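Local coordinates for SWD1-like protein (Myceliophthora thermophila, PDB 6E29) that probably serves, through its beta-propeller domain, as a WD-repeat scaffold subunit of the nuclear COMPASS histone H3 methyltransferase complex, at residues Phe129-Asp137 with Val144-Pro152; Asp171-Ile179 with Leu189-Leu197. One frame throughout, in Å; residues are numbered along the deposited sequence. Where two conformers were deposited one is given.

Contact 1 (Phe129-Asp137 with Val144-Pro152)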
ATOM      1  N   PHE B 129     -13.120  -2.842  -1.662  1.00 35.76           N
ATOM      2  CA  PHE B 129     -13.589  -4.118  -1.156  1.00 35.39           C
ATOM      3  C   PHE B 129     -14.764  -4.627  -2.014  1.00 51.56           C
ATOM      4  O   PHE B 129     -15.798  -3.958  -2.160  1.00 38.24           O
ATOM      5  CB  PHE B 129     -13.974  -3.980   0.318  1.00 43.60           C
ATOM      6  CG  PHE B 129     -14.499  -5.252   0.940  1.00 42.44           C
ATOM      7  CD1 PHE B 129     -13.670  -6.357   1.107  1.00 49.19           C
ATOM      8  CD2 PHE B 129     -15.808  -5.334   1.364  1.00 45.40           C
ATOM      9  CE1 PHE B 129     -14.155  -7.532   1.672  1.00 51.66           C
ATOM     10  CE2 PHE B 129     -16.308  -6.511   1.940  1.00 57.42           C
ATOM     11  CZ  PHE B 129     -15.481  -7.613   2.081  1.00 47.78           C
ATOM     12  N   GLU B 130     -14.593  -5.807  -2.602  1.00 39.67           N
ATOM     13  CA  GLU B 130     -15.654  -6.447  -3.376  1.00 47.58           C
ATOM     14  C   GLU B 130     -16.214  -5.508  -4.444  1.00 42.07           C
ATOM     15  O   GLU B 130     -17.402  -5.559  -4.761  1.00 41.35           O
ATOM     16  CB  GLU B 130     -16.780  -6.949  -2.463  1.00 46.97           C
ATOM     17  CG  GLU B 130     -16.318  -7.996  -1.449  1.00 49.75           C
ATOM     18  CD  GLU B 130     -17.443  -8.625  -0.613  1.00 72.08           C
ATOM     19  OE1 GLU B 130     -18.553  -8.029  -0.476  1.00 63.53           O
ATOM     20  OE2 GLU B 130     -17.193  -9.750  -0.106  1.00 52.41           O
ATOM     21  N   ASP B 131     -15.369  -4.634  -4.986  1.00 38.78           N
ATOM     22  CA  ASP B 131     -15.781  -3.730  -6.051  1.00 46.42           C
ATOM     23  C   ASP B 131     -14.619  -3.511  -7.016  1.00 37.21           C
ATOM     24  O   ASP B 131     -13.482  -3.905  -6.748  1.00 30.86           O
ATOM     25  CB  ASP B 131     -16.299  -2.415  -5.497  1.00 41.27           C
ATOM     26  CG  ASP B 131     -17.496  -1.921  -6.255  1.00 70.87           C
ATOM     27  OD1 ASP B 131     -17.565  -2.201  -7.504  1.00 48.67           O
ATOM     28  OD2 ASP B 131     -18.365  -1.300  -5.582  1.00 54.16           O
ATOM     29  N   GLN B 132     -14.929  -2.885  -8.160  1.00 40.86           N
ATOM     30  CA  GLN B 132     -13.939  -2.700  -9.209  1.00 36.93           C
ATOM     31  C   GLN B 132     -12.922  -1.628  -8.825  1.00 37.29           C
ATOM     32  O   GLN B 132     -13.303  -0.585  -8.282  1.00 32.13           O
ATOM     33  CB  GLN B 132     -14.634  -2.284 -10.512  1.00 37.54           C
ATOM     34  CG  GLN B 132     -15.760  -3.215 -10.925  1.00 56.72           C
ATOM     35  CD  GLN B 132     -16.918  -2.481 -11.605  1.00 72.58           C
ATOM     36  OE1 GLN B 132     -17.153  -2.671 -12.799  1.00 76.13           O
ATOM     37  NE2 GLN B 132     -17.650  -1.643 -10.842  1.00 66.40           N
ATOM     38  N   PRO B 133     -11.648  -1.807  -9.176  1.00 28.96           N
ATOM     39  CA  PRO B 133     -10.642  -0.772  -8.873  1.00 28.63           C
ATOM     40  C   PRO B 133     -10.851   0.437  -9.760  1.00 30.52           C
ATOM     41  O   PRO B 133     -11.398   0.320 -10.846  1.00 31.65           O
ATOM     42  CB  PRO B 133      -9.313  -1.455  -9.204  1.00 36.41           C
ATOM     43  CG  PRO B 133      -9.669  -2.459 -10.277  1.00 34.12           C
ATOM     44  CD  PRO B 133     -11.057  -2.945  -9.888  1.00 29.93           C
ATOM     45  N   MET B 134     -10.429   1.610  -9.278  1.00 30.37           N
ATOM     46  CA  MET B 134     -10.781   2.853  -9.966  1.00 45.33           C
ATOM     47  C   MET B 134      -9.580   3.781 -10.123  1.00 34.85           C
ATOM     48  O   MET B 134      -8.737   3.886  -9.232  1.00 33.53           O
ATOM     49  CB  MET B 134     -11.894   3.623  -9.213  1.00 39.27           C
ATOM     50  CG  MET B 134     -13.180   2.859  -8.986  1.00 40.49           C
ATOM     51  SD  MET B 134     -14.099   2.575 -10.514  1.00 50.16           S
ATOM     52  CE  MET B 134     -14.487   4.240 -10.954  1.00 41.58           C
ATOM     53  N   LEU B 135      -9.506   4.435 -11.282  1.00 32.05           N
ATOM     54  CA  LEU B 135      -8.609   5.554 -11.525  1.00 38.89           C
ATOM     55  C   LEU B 135      -9.457   6.827 -11.542  1.00 35.14           C
ATOM     56  O   LEU B 135     -10.392   6.954 -12.348  1.00 37.23           O
ATOM     57  CB  LEU B 135      -7.862   5.357 -12.842  1.00 34.30           C
ATOM     58  CG  LEU B 135      -6.723   6.328 -13.129  1.00 43.27           C
ATOM     59  CD1 LEU B 135      -5.779   6.259 -11.998  1.00 55.27           C
ATOM     60  CD2 LEU B 135      -5.984   5.944 -14.408  1.00 54.82           C
ATOM     61  N   VAL B 136      -9.169   7.764 -10.650  1.00 35.74           N
ATOM     62  CA  VAL B 136     -10.015   8.955 -10.531  1.00 39.76           C
ATOM     63  C   VAL B 136      -9.202  10.203 -10.848  1.00 43.76           C
ATOM     64  O   VAL B 136      -8.122  10.403 -10.289  1.00 37.35           O
ATOM     65  CB  VAL B 136     -10.659   9.069  -9.132  1.00 49.96           C
ATOM     66  CG1 VAL B 136     -11.536  10.334  -9.061  1.00 49.70           C
ATOM     67  CG2 VAL B 136     -11.498   7.830  -8.816  1.00 39.81           C
ATOM     68  N   ASP B 137      -9.738  11.061 -11.709  1.00 43.81           N
ATOM     69  CA  ASP B 137      -9.152  12.380 -11.944  1.00 42.58           C
ATOM     70  C   ASP B 137      -9.824  13.398 -11.032  1.00 52.25           C
ATOM     71  O   ASP B 137     -11.032  13.656 -11.171  1.00 48.58           O
ATOM     72  CB  ASP B 137      -9.317  12.743 -13.424  1.00 44.58           C
ATOM     73  CG  ASP B 137      -8.925  14.178 -13.756  1.00 53.96           C
ATOM     74  OD1 ASP B 137      -8.432  14.943 -12.899  1.00 50.65           O
ATOM     75  OD2 ASP B 137      -9.143  14.558 -14.941  1.00 59.64           O
ATOM     76  N   VAL B 144     -13.703  12.895 -12.232  1.00 58.60           N
ATOM     77  CA  VAL B 144     -13.998  11.995 -13.335  1.00 57.43           C
ATOM     78  C   VAL B 144     -13.413  10.639 -12.962  1.00 49.90           C
ATOM     79  O   VAL B 144     -12.214  10.533 -12.683  1.00 47.78           O
ATOM     80  CB  VAL B 144     -13.426  12.495 -14.667  1.00 49.98           C
ATOM     81  CG1 VAL B 144     -14.027  11.640 -15.847  1.00 50.50           C
ATOM     82  CG2 VAL B 144     -13.667  13.977 -14.833  1.00 57.36           C
ATOM     83  N   ARG B 145     -14.254   9.611 -12.945  1.00 47.21           N
ATOM     84  CA  ARG B 145     -13.816   8.295 -12.524  1.00 42.63           C
ATOM     85  C   ARG B 145     -13.653   7.406 -13.754  1.00 47.16           C
ATOM     86  O   ARG B 145     -14.398   7.530 -14.726  1.00 55.51           O
ATOM     87  CB  ARG B 145     -14.831   7.650 -11.570  1.00 53.19           C
ATOM     88  CG  ARG B 145     -15.369   8.552 -10.493  1.00 61.85           C
ATOM     89  CD  ARG B 145     -16.174   7.787  -9.443  1.00 45.83           C
ATOM     90  NE  ARG B 145     -16.809   8.737  -8.525  1.00 74.36           N
ATOM     91  CZ  ARG B 145     -17.308   8.412  -7.336  1.00 50.22           C
ATOM     92  NH1 ARG B 145     -17.261   7.158  -6.924  1.00 58.55           N
ATOM     93  NH2 ARG B 145     -17.851   9.336  -6.563  1.00 56.40           N
ATOM     94  N   TYR B 146     -12.690   6.489 -13.693  1.00 39.77           N
ATOM     95  CA  TYR B 146     -12.438   5.531 -14.765  1.00 39.18           C
ATOM     96  C   TYR B 146     -12.341   4.145 -14.165  1.00 37.06           C
ATOM     97  O   TYR B 146     -11.560   3.949 -13.226  1.00 44.02           O
ATOM     98  CB  TYR B 146     -11.139   5.850 -15.477  1.00 39.39           C
ATOM     99  CG  TYR B 146     -11.188   7.198 -16.135  1.00 40.95           C
ATOM    100  CD1 TYR B 146     -10.718   8.313 -15.488  1.00 43.69           C
ATOM    101  CD2 TYR B 146     -11.713   7.343 -17.417  1.00 46.83           C
ATOM    102  CE1 TYR B 146     -10.754   9.547 -16.081  1.00 43.64           C
ATOM    103  CE2 TYR B 146     -11.771   8.573 -18.017  1.00 45.72           C
ATOM    104  CZ  TYR B 146     -11.271   9.675 -17.338  1.00 48.89           C
ATOM    105  OH  TYR B 146     -11.316  10.932 -17.898  1.00 55.82           O
ATOM    106  N   VAL B 147     -13.119   3.188 -14.680  1.00 37.47           N
ATOM    107  CA  VAL B 147     -13.049   1.830 -14.123  1.00 35.69           C
ATOM    108  C   VAL B 147     -11.738   1.177 -14.554  1.00 45.32           C
ATOM    109  O   VAL B 147     -11.331   1.265 -15.723  1.00 43.02           O
ATOM    110  CB  VAL B 147     -14.245   0.970 -14.576  1.00 39.60           C
ATOM    111  CG1 VAL B 147     -14.114  -0.470 -13.986  1.00 44.58           C
ATOM    112  CG2 VAL B 147     -15.539   1.564 -14.187  1.00 51.43           C
ATOM    113  N   LEU B 148     -11.121   0.528 -13.677  1.00 33.69           N
ATOM    114  CA  LEU B 148      -9.914  -0.196 -14.079  1.00 31.77           C
ATOM    115  C   LEU B 148     -10.191  -1.694 -14.152  1.00 30.84           C
ATOM    116  O   LEU B 148     -11.087  -2.204 -13.464  1.00 31.38           O
ATOM    117  CB  LEU B 148      -8.768   0.058 -13.083  1.00 39.08           C
ATOM    118  CG  LEU B 148      -8.054   1.402 -13.081  1.00 42.34           C
ATOM    119  CD1 LEU B 148      -7.097   1.432 -11.891  1.00 31.65           C
ATOM    120  CD2 LEU B 148      -7.277   1.575 -14.385  1.00 42.11           C
ATOM    121  N   PRO B 149      -9.488  -2.413 -15.019  1.00 32.30           N
ATOM    122  CA  PRO B 149      -9.789  -3.840 -15.201  1.00 36.55           C
ATOM    123  C   PRO B 149      -9.118  -4.693 -14.143  1.00 34.03           C
ATOM    124  O   PRO B 149      -8.001  -4.420 -13.706  1.00 29.21           O
ATOM    125  CB  PRO B 149      -9.211  -4.151 -16.591  1.00 38.91           C
ATOM    126  CG  PRO B 149      -8.042  -3.282 -16.684  1.00 35.83           C
ATOM    127  CD  PRO B 149      -8.388  -1.976 -15.904  1.00 38.09           C
ATOM    128  N   SER B 150      -9.814  -5.737 -13.717  1.00 26.16           N
ATOM    129  CA  SER B 150      -9.211  -6.766 -12.880  0.73 26.82           C
ATOM    130  C   SER B 150      -8.679  -7.930 -13.676  1.00 30.73           C
ATOM    131  O   SER B 150      -7.780  -8.640 -13.211  1.00 32.07           O
ATOM    132  CB  SER B 150     -10.228  -7.317 -11.880  0.73 44.85           C
ATOM    133  OG  SER B 150     -10.260  -6.535 -10.704  0.73 30.39           O
ATOM    134  N   VAL B 151      -9.246  -8.144 -14.857  1.00 24.71           N
ATOM    135  CA  VAL B 151      -8.972  -9.330 -15.637  1.00 28.63           C
ATOM    136  C   VAL B 151      -8.864  -8.865 -17.112  1.00 30.55           C
ATOM    137  O   VAL B 151      -9.539  -7.912 -17.472  1.00 31.13           O
ATOM    138  CB  VAL B 151     -10.113 -10.322 -15.399  1.00 37.04           C
ATOM    139  CG1 VAL B 151     -10.732 -10.750 -16.619  1.00 49.97           C
ATOM    140  CG2 VAL B 151      -9.623 -11.388 -14.555  1.00 36.62           C
ATOM    141  N   PRO B 152      -7.974  -9.469 -17.886  1.00 29.04           N
ATOM    142  CA  PRO B 152      -7.908  -9.165 -19.327  1.00 40.99           C
ATOM    143  C   PRO B 152      -9.241  -9.382 -20.030  1.00 37.96           C
ATOM    144  O   PRO B 152     -10.119 -10.140 -19.591  1.00 31.13           O
ATOM    145  CB  PRO B 152      -6.865 -10.167 -19.848  1.00 32.08           C
ATOM    146  CG  PRO B 152      -6.099 -10.626 -18.638  1.00 33.63           C
ATOM    147  CD  PRO B 152      -7.083 -10.587 -17.516  1.00 30.86           C
TER
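Leu148 packs against Pro133 and Leu135 at the tight end of this hairpin between the two outer strands of a propeller blade. Its CG lies beside the backbone N (chi1 -74°), which carries the isobutyl group across the paired strand: CG comes to 4.0 Å from Leu135 CB, and CB rests 3.9 Å from Pro133 CG. Pro133 O accepts Leu148 N at 2.9 Å, the donor tilted 30° from the carbonyl plane. All three residues are buried. Beyond the segments, Ile179 touches Leu148 and Tyr181 touches Leu135, so the neighbouring blade closes over this cluster. On the same face as Leu135, toward the turn, the Tyr146 ring has Leu135 O and Asp137 CB at its edge, with CD1 3.4 Å from that oxygen.

The opposite face, with Met134, Arg145 and Val147, is more open to solvent: Val147 is exposed, the other two partly so. Met134 bends at chi2 and chi3, bringing its CE back to 3.5 Å from Arg145 CB, while its SD stands 4.1 Å from Val147 CG2. The guanidinium of Arg145 is engaged by a salt bridge to Glu143 and a cation-pi contact with Phe107.

Strands 134-137 and 144-147 run antiparallel at 159°; Asp137 N reaches Val144 O at 2.7 Å. The chemistry implies that backbone bonding sets the register, while apolar burial on one face joins the blade edge to its neighbour.

Contact 2 (Asp171-Ile179 with Leu189-Leu197)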
ATOM      1  N   ASP B 171     -14.450 -15.526 -13.844  1.00 29.34           N
ATOM      2  CA  ASP B 171     -13.598 -14.360 -14.067  1.00 34.85           C
ATOM      3  C   ASP B 171     -13.873 -13.294 -13.026  1.00 32.22           C
ATOM      4  O   ASP B 171     -12.960 -12.563 -12.612  1.00 26.56           O
ATOM      5  CB  ASP B 171     -13.844 -13.762 -15.453  1.00 34.14           C
ATOM      6  CG  ASP B 171     -13.332 -14.636 -16.573  1.00 39.75           C
ATOM      7  OD1 ASP B 171     -12.634 -15.637 -16.295  1.00 38.96           O
ATOM      8  OD2 ASP B 171     -13.625 -14.310 -17.740  1.00 34.38           O
ATOM      9  N   ALA B 172     -15.131 -13.186 -12.607  1.00 30.37           N
ATOM     10  CA  ALA B 172     -15.529 -12.168 -11.642  1.00 37.33           C
ATOM     11  C   ALA B 172     -14.977 -12.438 -10.251  1.00 33.62           C
ATOM     12  O   ALA B 172     -15.003 -11.544  -9.405  1.00 43.29           O
ATOM     13  CB  ALA B 172     -17.066 -12.078 -11.604  1.00 43.53           C
ATOM     14  N   LYS B 173     -14.489 -13.643  -9.979  1.00 36.46           N
ATOM     15  CA  LYS B 173     -13.874 -13.854  -8.680  1.00 37.14           C
ATOM     16  C   LYS B 173     -12.510 -13.224  -8.580  1.00 37.06           C
ATOM     17  O   LYS B 173     -11.955 -13.157  -7.477  1.00 39.88           O
ATOM     18  CB  LYS B 173     -13.780 -15.338  -8.388  1.00 42.07           C
ATOM     19  CG  LYS B 173     -15.154 -15.966  -8.277  1.00 42.09           C
ATOM     20  CD  LYS B 173     -15.054 -17.485  -8.176  1.00 45.80           C
ATOM     21  CE  LYS B 173     -16.436 -18.102  -7.990  1.00 55.59           C
ATOM     22  NZ  LYS B 173     -16.282 -19.582  -7.911  1.00 55.06           N
ATOM     23  N   HIS B 174     -11.951 -12.767  -9.694  1.00 27.41           N
ATOM     24  CA  HIS B 174     -10.663 -12.076  -9.677  1.00 26.87           C
ATOM     25  C   HIS B 174     -10.905 -10.623  -9.318  1.00 28.34           C
ATOM     26  O   HIS B 174     -11.440  -9.872 -10.134  1.00 35.28           O
ATOM     27  CB  HIS B 174      -9.997 -12.160 -11.039  1.00 24.75           C
ATOM     28  CG  HIS B 174      -9.601 -13.533 -11.436  1.00 23.94           C
ATOM     29  ND1 HIS B 174      -8.275 -13.910 -11.531  1.00 28.85           N
ATOM     30  CD2 HIS B 174     -10.336 -14.615 -11.811  1.00 31.66           C
ATOM     31  CE1 HIS B 174      -8.212 -15.176 -11.910  1.00 29.55           C
ATOM     32  NE2 HIS B 174      -9.448 -15.623 -12.102  1.00 33.29           N
ATOM     33  N   MET B 175     -10.565 -10.225  -8.104  1.00 26.46           N
ATOM     34  CA  MET B 175     -10.855  -8.857  -7.683  1.00 26.04           C
ATOM     35  C   MET B 175      -9.570  -8.201  -7.210  1.00 24.92           C
ATOM     36  O   MET B 175      -8.699  -8.866  -6.641  1.00 27.40           O
ATOM     37  CB  MET B 175     -11.899  -8.832  -6.592  1.00 28.08           C
ATOM     38  CG  MET B 175     -13.161  -9.542  -7.066  1.00 35.86           C
ATOM     39  SD  MET B 175     -14.590  -9.211  -6.123  1.00 59.75           S
ATOM     40  CE  MET B 175     -13.996  -9.696  -4.488  1.00 53.57           C
ATOM     41  N   THR B 176      -9.438  -6.903  -7.469  1.00 25.30           N
ATOM     42  CA  THR B 176      -8.187  -6.226  -7.198  1.00 23.39           C
ATOM     43  C   THR B 176      -8.149  -5.699  -5.760  1.00 25.62           C
ATOM     44  O   THR B 176      -9.069  -5.007  -5.309  1.00 29.98           O
ATOM     45  CB  THR B 176      -8.015  -5.079  -8.189  1.00 25.73           C
ATOM     46  OG1 THR B 176      -7.898  -5.609  -9.520  1.00 27.64           O
ATOM     47  CG2 THR B 176      -6.821  -4.217  -7.855  1.00 25.08           C
ATOM     48  N   THR B 177      -7.049  -5.982  -5.055  1.00 22.51           N
ATOM     49  CA  THR B 177      -6.996  -5.762  -3.616  1.00 24.20           C
ATOM     50  C   THR B 177      -5.899  -4.807  -3.228  1.00 26.19           C
ATOM     51  O   THR B 177      -5.862  -4.390  -2.062  1.00 25.19           O
ATOM     52  CB  THR B 177      -6.766  -7.083  -2.879  1.00 33.62           C
ATOM     53  OG1 THR B 177      -5.719  -7.782  -3.569  1.00 31.17           O
ATOM     54  CG2 THR B 177      -8.062  -7.899  -2.846  1.00 30.01           C
ATOM     55  N   ALA B 178      -5.042  -4.422  -4.158  1.00 24.57           N
ATOM     56  CA  ALA B 178      -3.916  -3.559  -3.840  1.00 29.20           C
ATOM     57  C   ALA B 178      -3.478  -2.968  -5.154  1.00 31.77           C
ATOM     58  O   ALA B 178      -3.520  -3.655  -6.170  1.00 25.61           O
ATOM     59  CB  ALA B 178      -2.723  -4.313  -3.189  1.00 22.93           C
ATOM     60  N   ILE B 179      -3.054  -1.714  -5.147  1.00 21.05           N
ATOM     61  CA  ILE B 179      -2.612  -1.130  -6.408  1.00 20.56           C
ATOM     62  C   ILE B 179      -1.630  -0.010  -6.121  1.00 26.67           C
ATOM     63  O   ILE B 179      -1.809   0.739  -5.160  1.00 27.00           O
ATOM     64  CB  ILE B 179      -3.829  -0.619  -7.207  1.00 32.48           C
ATOM     65  CG1 ILE B 179      -3.405  -0.266  -8.638  1.00 25.77           C
ATOM     66  CG2 ILE B 179      -4.552   0.546  -6.424  1.00 32.93           C
ATOM     67  CD1 ILE B 179      -4.589   0.036  -9.555  1.00 35.34           C
ATOM     68  N   LEU B 189       0.553  -1.180 -10.992  1.00 24.77           N
ATOM     69  CA  LEU B 189       0.800  -2.565 -10.605  1.00 22.99           C
ATOM     70  C   LEU B 189      -0.286  -2.922  -9.618  1.00 27.27           C
ATOM     71  O   LEU B 189      -0.456  -2.242  -8.599  1.00 29.62           O
ATOM     72  CB  LEU B 189       2.196  -2.737  -9.988  1.00 26.91           C
ATOM     73  CG  LEU B 189       3.367  -2.128 -10.755  1.00 25.80           C
ATOM     74  CD1 LEU B 189       4.617  -2.350  -9.976  1.00 35.22           C
ATOM     75  CD2 LEU B 189       3.489  -2.718 -12.123  1.00 29.75           C
ATOM     76  N   ALA B 190      -1.030  -3.980  -9.895  1.00 27.15           N
ATOM     77  CA  ALA B 190      -2.151  -4.304  -9.031  1.00 27.87           C
ATOM     78  C   ALA B 190      -2.107  -5.773  -8.636  1.00 23.57           C
ATOM     79  O   ALA B 190      -1.635  -6.633  -9.397  1.00 30.13           O
ATOM     80  CB  ALA B 190      -3.484  -3.992  -9.720  1.00 27.19           C
ATOM     81  N   GLY B 191      -2.563  -6.029  -7.427  1.00 23.29           N
ATOM     82  CA  GLY B 191      -2.674  -7.388  -6.921  1.00 23.06           C
ATOM     83  C   GLY B 191      -4.120  -7.800  -6.770  1.00 21.06           C
ATOM     84  O   GLY B 191      -5.010  -6.969  -6.542  1.00 26.45           O
ATOM     85  N   THR B 192      -4.362  -9.120  -6.840  1.00 22.59           N
ATOM     86  CA  THR B 192      -5.717  -9.616  -6.838  1.00 20.53           C
ATOM     87  C   THR B 192      -5.921 -10.707  -5.803  1.00 24.95           C
ATOM     88  O   THR B 192      -4.973 -11.230  -5.188  1.00 27.82           O
ATOM     89  CB  THR B 192      -6.122 -10.202  -8.201  1.00 31.91           C
ATOM     90  OG1 THR B 192      -5.456 -11.467  -8.381  1.00 24.19           O
ATOM     91  CG2 THR B 192      -5.802  -9.220  -9.355  1.00 29.60           C
ATOM     92  N   THR B 193      -7.196 -11.053  -5.638  1.00 24.18           N
ATOM     93  CA  THR B 193      -7.630 -12.135  -4.763  1.00 26.10           C
ATOM     94  C   THR B 193      -7.139 -13.497  -5.237  1.00 27.77           C
ATOM     95  O   THR B 193      -7.233 -14.475  -4.488  1.00 34.39           O
ATOM     96  CB  THR B 193      -9.169 -12.150  -4.705  1.00 25.69           C
ATOM     97  OG1 THR B 193      -9.674 -12.049  -6.055  1.00 31.65           O
ATOM     98  CG2 THR B 193      -9.676 -10.987  -3.913  1.00 31.83           C
ATOM     99  N   LYS B 194      -6.671 -13.597  -6.468  1.00 25.65           N
ATOM    100  CA  LYS B 194      -6.233 -14.869  -7.021  1.00 37.77           C
ATOM    101  C   LYS B 194      -4.713 -14.936  -7.097  1.00 41.30           C
ATOM    102  O   LYS B 194      -4.160 -15.796  -7.793  1.00 27.90           O
ATOM    103  CB  LYS B 194      -6.889 -15.097  -8.397  1.00 29.96           C
ATOM    104  CG  LYS B 194      -8.423 -15.302  -8.382  1.00 30.20           C
ATOM    105  CD  LYS B 194      -8.821 -16.733  -7.999  1.00 50.90           C
ATOM    106  CE  LYS B 194     -10.335 -16.919  -7.994  1.00 51.50           C
ATOM    107  NZ  LYS B 194     -10.928 -16.314  -6.753  1.00 63.16           N
ATOM    108  N   GLY B 195      -4.034 -14.042  -6.377  1.00 30.27           N
ATOM    109  CA  GLY B 195      -2.583 -14.042  -6.272  1.00 29.02           C
ATOM    110  C   GLY B 195      -1.873 -13.616  -7.543  1.00 26.82           C
ATOM    111  O   GLY B 195      -0.694 -13.950  -7.741  1.00 26.08           O
ATOM    112  N   ARG B 196      -2.544 -12.839  -8.395  1.00 25.52           N
ATOM    113  CA  ARG B 196      -1.918 -12.370  -9.614  1.00 19.45           C
ATOM    114  C   ARG B 196      -1.430 -10.940  -9.444  1.00 25.47           C
ATOM    115  O   ARG B 196      -2.001 -10.163  -8.684  1.00 26.25           O
ATOM    116  CB  ARG B 196      -2.853 -12.427 -10.826  1.00 25.18           C
ATOM    117  CG  ARG B 196      -3.443 -13.853 -11.035  1.00 30.04           C
ATOM    118  CD  ARG B 196      -4.183 -13.886 -12.349  1.00 33.63           C
ATOM    119  NE  ARG B 196      -3.258 -13.881 -13.478  1.00 45.39           N
ATOM    120  CZ  ARG B 196      -2.626 -14.977 -13.899  1.00 42.72           C
ATOM    121  NH1 ARG B 196      -2.835 -16.138 -13.281  1.00 32.28           N
ATOM    122  NH2 ARG B 196      -1.775 -14.911 -14.917  1.00 43.73           N
ATOM    123  N   LEU B 197      -0.318 -10.635 -10.119  1.00 23.03           N
ATOM    124  CA  LEU B 197       0.162  -9.259 -10.293  1.00 24.78           C
ATOM    125  C   LEU B 197      -0.170  -8.834 -11.729  1.00 32.60           C
ATOM    126  O   LEU B 197       0.290  -9.463 -12.684  1.00 30.14           O
ATOM    127  CB  LEU B 197       1.663  -9.188 -10.000  1.00 30.12           C
ATOM    128  CG  LEU B 197       2.370  -7.828  -9.764  1.00 32.00           C
ATOM    129  CD1 LEU B 197       2.565  -7.080 -11.061  1.00 38.80           C
ATOM    130  CD2 LEU B 197       1.572  -6.973  -8.782  1.00 28.10           C
TER
HETATM  131  O   HOH W   1      -6.338 -12.075 -10.834  1.00 32.24           O
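Lys194 sets its CG over one face of the His174 imidazole, the two side chains crossing at about a right angle. The CG of Lys194 stands 3.5 Å from the ring centroid, 15° off the normal, a CH-pi contact displaced toward the ring's rim. Bends at chi2 and chi4 fold the lysine back, so that NZ makes a weak bond to Lys173 O. In the plane of the imidazole, a water bridges His174 ND1 at 2.8 Å to Thr192 OG1.

Thr193 holds its OG1 between its own backbone N and carbonyl carbon (chi1 47°), a setting that aims the hydroxyl at segment 171-179, where it accepts Met175 N at 2.9 Å. Its N returns a bond to Met175 O, and its methyl CG2 meets Thr177 CG2 at 3.6 Å.

Strands 176-179 and 189-192 form the innermost antiparallel hairpin of a four-stranded propeller blade, interrupted by a classic beta bulge in which Thr177 and Ala178 both face Gly191. Gly191 O takes a straight bond from Thr177 N (171°) and a weak one from Ala178 N, while Ala178 O receives Gly191 N. Thr177 OG1 is bonded to Ile218 O on the next blade.

Thr192 OG1 also accepts the backbone N of Lys194, at 3.1 Å, as an ST turn, and that of Arg196, bracing the type I turn Thr192-Gly195. A valine in place of Thr192 would probably leave both amides and the bridging water without their shared oxygen, setting the turn and the His174 ring freer to move. Farther along the hairpin, past the bulge, Ile179 CG1 packs on Ala190 CB at 3.9 Å.

Contact 1 precedes contact 2 in the sequence, without overlap, and their centres lie 12 Å apart on the same side of the propeller's centre. They belong to consecutive four-stranded blades: contact 1 pairs the outer strands 134-137 and 144-147 of one, contact 2 the inner strands 176-181 and 187-192 of the next, with helix 161-171 in the intervening connection. The two meet directly. Ser150 OG lies 2.8 Å from Thr176 OG1, a probable hydrogen bond, and Val151 CG2 packs 3.6 Å from His174 CB. The chain leaving one blade is thereby fixed to the first strand of its successor, a blade-to-blade junction within the circular beta-propeller.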